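Local coordinates for protein putative sugar phosphate isomerase (Acidithiobacillus ferrooxidans, PDB 3L2H) that is a metal-binding cupin protein that probably isomerises a sugar phosphate, at residues H24-L37 with I48-E61. Sequence-based numbering, arbitrary orientation.
Sequences HFLNPGAVRVNKSL and IHLIQIEPGKESTE. With CXS (3-cyclohexyl-1-propylsulfonic acid), chain L; EDO (1,2-ethanediol), chain N.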
# COMPACT_ATOMS: atom_id res chain seq x y z
N HIS B 24 -26.23 1.53 -13.19
CA HIS B 24 -25.88 1.30 -11.80
C HIS B 24 -26.87 0.32 -11.16
O HIS B 24 -28.12 0.46 -11.32
CB HIS B 24 -25.82 2.62 -11.05
CG HIS B 24 -25.08 2.50 -9.77
ND1 HIS B 24 -25.60 1.83 -8.69
CD2 HIS B 24 -23.83 2.88 -9.43
CE1 HIS B 24 -24.69 1.81 -7.73
NE2 HIS B 24 -23.62 2.45 -8.15
N PHE B 25 -26.37 -0.65 -10.38
CA PHE B 25 -27.30 -1.67 -9.82
C PHE B 25 -28.28 -1.13 -8.75
O PHE B 25 -29.30 -1.78 -8.45
CB PHE B 25 -26.56 -2.90 -9.28
CG PHE B 25 -26.00 -2.73 -7.88
CD1 PHE B 25 -24.91 -1.93 -7.65
CD2 PHE B 25 -26.58 -3.38 -6.81
CE1 PHE B 25 -24.37 -1.80 -6.35
CE2 PHE B 25 -26.05 -3.21 -5.51
CZ PHE B 25 -24.92 -2.45 -5.32
N LEU B 26 -28.00 0.08 -8.24
CA LEU B 26 -28.85 0.74 -7.27
C LEU B 26 -29.66 1.88 -7.85
O LEU B 26 -30.47 2.49 -7.11
CB LEU B 26 -28.02 1.21 -6.04
CG LEU B 26 -27.49 0.09 -5.12
CD1 LEU B 26 -26.53 0.61 -3.98
CD2 LEU B 26 -28.65 -0.73 -4.52
N ASN B 27 -29.54 2.15 -9.15
CA ASN B 27 -30.27 3.29 -9.77
C ASN B 27 -30.56 3.00 -11.23
O ASN B 27 -29.64 3.09 -12.08
CB ASN B 27 -29.51 4.62 -9.61
CG ASN B 27 -30.30 5.80 -10.12
OD1 ASN B 27 -31.39 5.63 -10.67
ND2 ASN B 27 -29.72 6.99 -9.99
N PRO B 28 -31.81 2.67 -11.54
CA PRO B 28 -32.11 2.33 -12.92
C PRO B 28 -32.08 3.54 -13.85
O PRO B 28 -32.04 3.36 -15.06
CB PRO B 28 -33.54 1.72 -12.83
CG PRO B 28 -34.10 2.24 -11.63
CD PRO B 28 -32.97 2.44 -10.66
N GLY B 29 -32.09 4.75 -13.30
CA GLY B 29 -31.93 5.95 -14.10
C GLY B 29 -30.48 6.28 -14.41
O GLY B 29 -30.20 7.14 -15.27
N ALA B 30 -29.53 5.58 -13.76
CA ALA B 30 -28.10 5.87 -13.97
C ALA B 30 -27.59 4.99 -15.12
O ALA B 30 -26.93 3.96 -14.90
CB ALA B 30 -27.28 5.66 -12.71
N VAL B 31 -27.89 5.45 -16.34
CA VAL B 31 -27.65 4.71 -17.56
C VAL B 31 -26.70 5.55 -18.36
O VAL B 31 -26.95 6.72 -18.59
CB VAL B 31 -28.96 4.48 -18.36
CG1 VAL B 31 -28.68 3.73 -19.65
CG2 VAL B 31 -29.97 3.72 -17.51
N ARG B 32 -25.59 4.95 -18.79
CA ARG B 32 -24.59 5.68 -19.54
C ARG B 32 -23.83 4.80 -20.54
O ARG B 32 -23.69 3.59 -20.32
CB ARG B 32 -23.63 6.37 -18.54
CG ARG B 32 -22.40 5.57 -18.13
CD ARG B 32 -21.85 6.17 -16.80
NE ARG B 32 -20.53 5.68 -16.48
CZ ARG B 32 -19.87 6.04 -15.39
NH1 ARG B 32 -20.42 6.88 -14.50
NH2 ARG B 32 -18.67 5.56 -15.19
N VAL B 33 -23.36 5.40 -21.64
CA VAL B 33 -22.46 4.70 -22.54
C VAL B 33 -21.11 4.95 -21.91
O VAL B 33 -20.76 6.10 -21.64
CB VAL B 33 -22.52 5.21 -23.99
CG1 VAL B 33 -21.38 4.60 -24.81
CG2 VAL B 33 -23.86 4.82 -24.58
N ASN B 34 -20.38 3.89 -21.61
CA ASN B 34 -19.08 3.98 -20.97
C ASN B 34 -18.00 3.43 -21.87
O ASN B 34 -18.05 2.25 -22.27
CB ASN B 34 -19.09 3.19 -19.66
CG ASN B 34 -17.92 3.52 -18.79
OD1 ASN B 34 -18.00 4.44 -17.94
ND2 ASN B 34 -16.84 2.77 -18.94
N LYS B 35 -17.03 4.27 -22.19
CA LYS B 35 -15.85 3.90 -22.95
C LYS B 35 -14.64 3.94 -22.01
O LYS B 35 -14.22 5.01 -21.59
CB LYS B 35 -15.66 4.85 -24.13
CG LYS B 35 -16.86 4.80 -25.15
CD LYS B 35 -16.67 5.83 -26.31
CE LYS B 35 -17.89 5.85 -27.20
NZ LYS B 35 -17.64 6.75 -28.43
N SER B 36 -14.12 2.78 -21.68
CA SER B 36 -13.08 2.71 -20.71
C SER B 36 -11.71 2.87 -21.43
O SER B 36 -11.13 1.92 -22.02
CB SER B 36 -13.12 1.43 -19.92
OG SER B 36 -11.99 1.39 -19.03
N LEU B 37 -11.26 4.11 -21.45
CA LEU B 37 -10.01 4.42 -22.13
C LEU B 37 -8.83 3.72 -21.44
O LEU B 37 -7.95 3.11 -22.08
CB LEU B 37 -9.81 5.93 -22.18
CG LEU B 37 -10.94 6.76 -22.80
CD1 LEU B 37 -10.50 8.23 -22.91
CD2 LEU B 37 -11.45 6.16 -24.17
N ILE B 48 -10.05 5.59 -16.29
CA ILE B 48 -10.31 6.78 -17.07
C ILE B 48 -11.38 6.39 -18.10
O ILE B 48 -11.13 5.53 -18.95
CB ILE B 48 -9.06 7.32 -17.75
CG1 ILE B 48 -7.97 7.65 -16.73
CG2 ILE B 48 -9.43 8.60 -18.60
CD1 ILE B 48 -6.59 8.07 -17.25
N HIS B 49 -12.53 7.05 -18.00
CA HIS B 49 -13.74 6.70 -18.73
C HIS B 49 -14.29 7.93 -19.44
O HIS B 49 -14.45 9.00 -18.84
CB HIS B 49 -14.80 6.16 -17.75
CG HIS B 49 -14.37 4.96 -16.97
ND1 HIS B 49 -14.49 3.68 -17.47
CD2 HIS B 49 -13.79 4.85 -15.75
CE1 HIS B 49 -14.05 2.82 -16.56
NE2 HIS B 49 -13.62 3.51 -15.51
N LEU B 50 -14.61 7.77 -20.71
CA LEU B 50 -15.37 8.77 -21.44
C LEU B 50 -16.83 8.31 -21.43
O LEU B 50 -17.17 7.22 -21.91
CB LEU B 50 -14.82 8.96 -22.83
CG LEU B 50 -15.54 10.18 -23.44
CD1 LEU B 50 -14.54 11.11 -24.07
CD2 LEU B 50 -16.66 9.75 -24.40
N ILE B 51 -17.69 9.09 -20.81
CA ILE B 51 -19.08 8.67 -20.59
C ILE B 51 -20.03 9.60 -21.32
O ILE B 51 -19.73 10.78 -21.52
CB ILE B 51 -19.44 8.56 -19.05
CG1 ILE B 51 -19.57 9.93 -18.41
CG2 ILE B 51 -18.39 7.74 -18.32
CD1 ILE B 51 -20.21 9.94 -17.04
N GLN B 52 -21.15 9.03 -21.74
CA GLN B 52 -22.23 9.78 -22.37
C GLN B 52 -23.51 9.47 -21.57
O GLN B 52 -23.84 8.30 -21.41
CB GLN B 52 -22.42 9.39 -23.84
CG GLN B 52 -21.14 9.43 -24.67
CD GLN B 52 -21.32 8.78 -26.02
OE1 GLN B 52 -22.26 8.02 -26.24
NE2 GLN B 52 -20.40 9.08 -26.96
N ILE B 53 -24.17 10.54 -21.11
CA ILE B 53 -25.38 10.48 -20.33
C ILE B 53 -26.44 11.21 -21.11
O ILE B 53 -26.34 12.44 -21.35
CB ILE B 53 -25.19 11.17 -18.97
CG1 ILE B 53 -23.97 10.59 -18.25
CG2 ILE B 53 -26.48 11.09 -18.13
CD1 ILE B 53 -23.70 11.24 -16.91
N GLU B 54 -27.47 10.49 -21.50
CA GLU B 54 -28.55 11.09 -22.27
C GLU B 54 -29.50 11.90 -21.39
O GLU B 54 -29.56 11.71 -20.16
CB GLU B 54 -29.32 10.03 -23.07
CG GLU B 54 -28.52 9.32 -24.14
CD GLU B 54 -27.75 10.25 -25.09
OE1 GLU B 54 -28.11 11.41 -25.28
OE2 GLU B 54 -26.73 9.82 -25.67
N PRO B 55 -30.24 12.83 -22.02
CA PRO B 55 -31.20 13.63 -21.23
C PRO B 55 -32.13 12.74 -20.42
O PRO B 55 -32.61 11.73 -20.92
CB PRO B 55 -31.94 14.42 -22.30
CG PRO B 55 -30.93 14.62 -23.36
CD PRO B 55 -30.17 13.30 -23.41
N GLY B 56 -32.33 13.10 -19.16
CA GLY B 56 -33.15 12.32 -18.26
C GLY B 56 -32.42 11.26 -17.47
O GLY B 56 -33.02 10.64 -16.61
N LYS B 57 -31.13 11.01 -17.74
CA LYS B 57 -30.40 9.97 -17.04
C LYS B 57 -29.38 10.57 -16.09
O LYS B 57 -29.23 11.75 -16.02
CB LYS B 57 -29.74 9.04 -18.04
CG LYS B 57 -30.70 8.49 -19.09
CD LYS B 57 -31.80 7.64 -18.49
CE LYS B 57 -32.60 6.98 -19.60
NZ LYS B 57 -33.89 6.51 -19.07
N GLU B 58 -28.72 9.72 -15.32
CA GLU B 58 -27.83 10.16 -14.27
C GLU B 58 -26.52 9.40 -14.38
O GLU B 58 -26.45 8.34 -15.00
CB GLU B 58 -28.41 9.89 -12.89
CG GLU B 58 -29.62 10.68 -12.46
CD GLU B 58 -30.00 10.27 -11.04
OE1 GLU B 58 -29.25 10.57 -10.05
OE2 GLU B 58 -30.95 9.52 -10.92
N SER B 59 -25.50 9.92 -13.72
CA SER B 59 -24.16 9.38 -13.83
C SER B 59 -23.91 8.17 -12.95
O SER B 59 -23.00 7.38 -13.23
CB SER B 59 -23.14 10.50 -13.49
OG SER B 59 -23.13 10.87 -12.11
N THR B 60 -24.71 8.03 -11.88
CA THR B 60 -24.40 7.09 -10.82
C THR B 60 -25.56 7.02 -9.83
O THR B 60 -26.57 7.68 -10.02
CB THR B 60 -23.12 7.56 -10.05
OG1 THR B 60 -22.64 6.51 -9.21
CG2 THR B 60 -23.42 8.83 -9.23
N GLU B 61 -25.45 6.17 -8.82
CA GLU B 61 -26.30 6.32 -7.64
C GLU B 61 -25.54 7.19 -6.67
O GLU B 61 -24.34 6.97 -6.44
CB GLU B 61 -26.60 4.97 -6.98
CG GLU B 61 -27.26 5.09 -5.60
CD GLU B 61 -28.66 5.69 -5.62
OE1 GLU B 61 -29.23 5.83 -6.73
OE2 GLU B 61 -29.23 6.03 -4.53
S CXS L . -17.15 10.59 -28.03
O1 CXS L . -18.32 11.24 -27.35
O2 CXS L . -17.28 10.69 -29.49
O3 CXS L . -17.06 9.17 -27.65
C1 CXS L . -15.76 11.46 -27.61
C2 CXS L . -15.93 12.94 -27.91
C3 CXS L . -14.70 13.75 -27.56
N CXS L . -14.63 15.05 -28.19
C4 CXS L . -13.41 15.84 -28.10
C5 CXS L . -13.14 16.28 -26.66
C6 CXS L . -11.81 17.02 -26.59
C7 CXS L . -11.78 18.23 -27.53
C8 CXS L . -12.22 17.86 -28.95
C9 CXS L . -13.52 17.09 -28.98
C1 EDO N . -19.43 9.12 -11.59
O1 EDO N . -19.22 8.67 -10.24
C2 EDO N . -19.54 10.62 -11.65
O2 EDO N . -20.86 10.98 -11.19
O HOH W 1 -33.72 4.57 -17.09
O HOH W 2 -27.75 7.67 -21.03
O HOH W 3 -19.56 8.94 -30.12
O HOH W 4 -10.37 3.00 -17.40
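R32 of strand 30-36 lies across I51 of strand 48-53, and N34 meets H49 obliquely. R32 is modelled in two conformers; in the one described, its guanidinium lays one face on I51 CG2, which sits 3.5 Å from R32 NE, while R32 NH1 makes a weak bond to S59 O at 2.9 Å. In this conformer R32 NE and NH2 both donate side-on to N34 OD1, which would fix the rotation of that amide. N34 ND2 donates to H49 ND1, 2.9 Å away and nearly straight at 164°, though tilted from the imidazole plane. Beneath these side chains run the hydrogen-bonded antiparallel pairs V33–Q52 and K35–L50, which join two neighbouring strands of the larger sheet of the cupin beta-barrel. On the other face, the extended side chains of K35 and Q52 converge on one sulfonate, K35 NZ 2.6 Å from CXS O3 and Q52 NE2 bonding CXS O1; the ligand is probably a crystallisation buffer, and K35 NZ also bonds I14 O. Past the E54–K57 type II turn, N27 ND2 bridges E58 OE2, 3.0 Å off and met from above the carboxylate plane, and T60 O. With CG anti to the backbone N (chi1 -175°), the N27 amide is swung toward E58 and T60, while OD1 accepts from G29 N in an Asx turn. E61 CB packs over one face of the H24 ring, 3.8 Å from its centroid, and E61 OE2 is held by Q134.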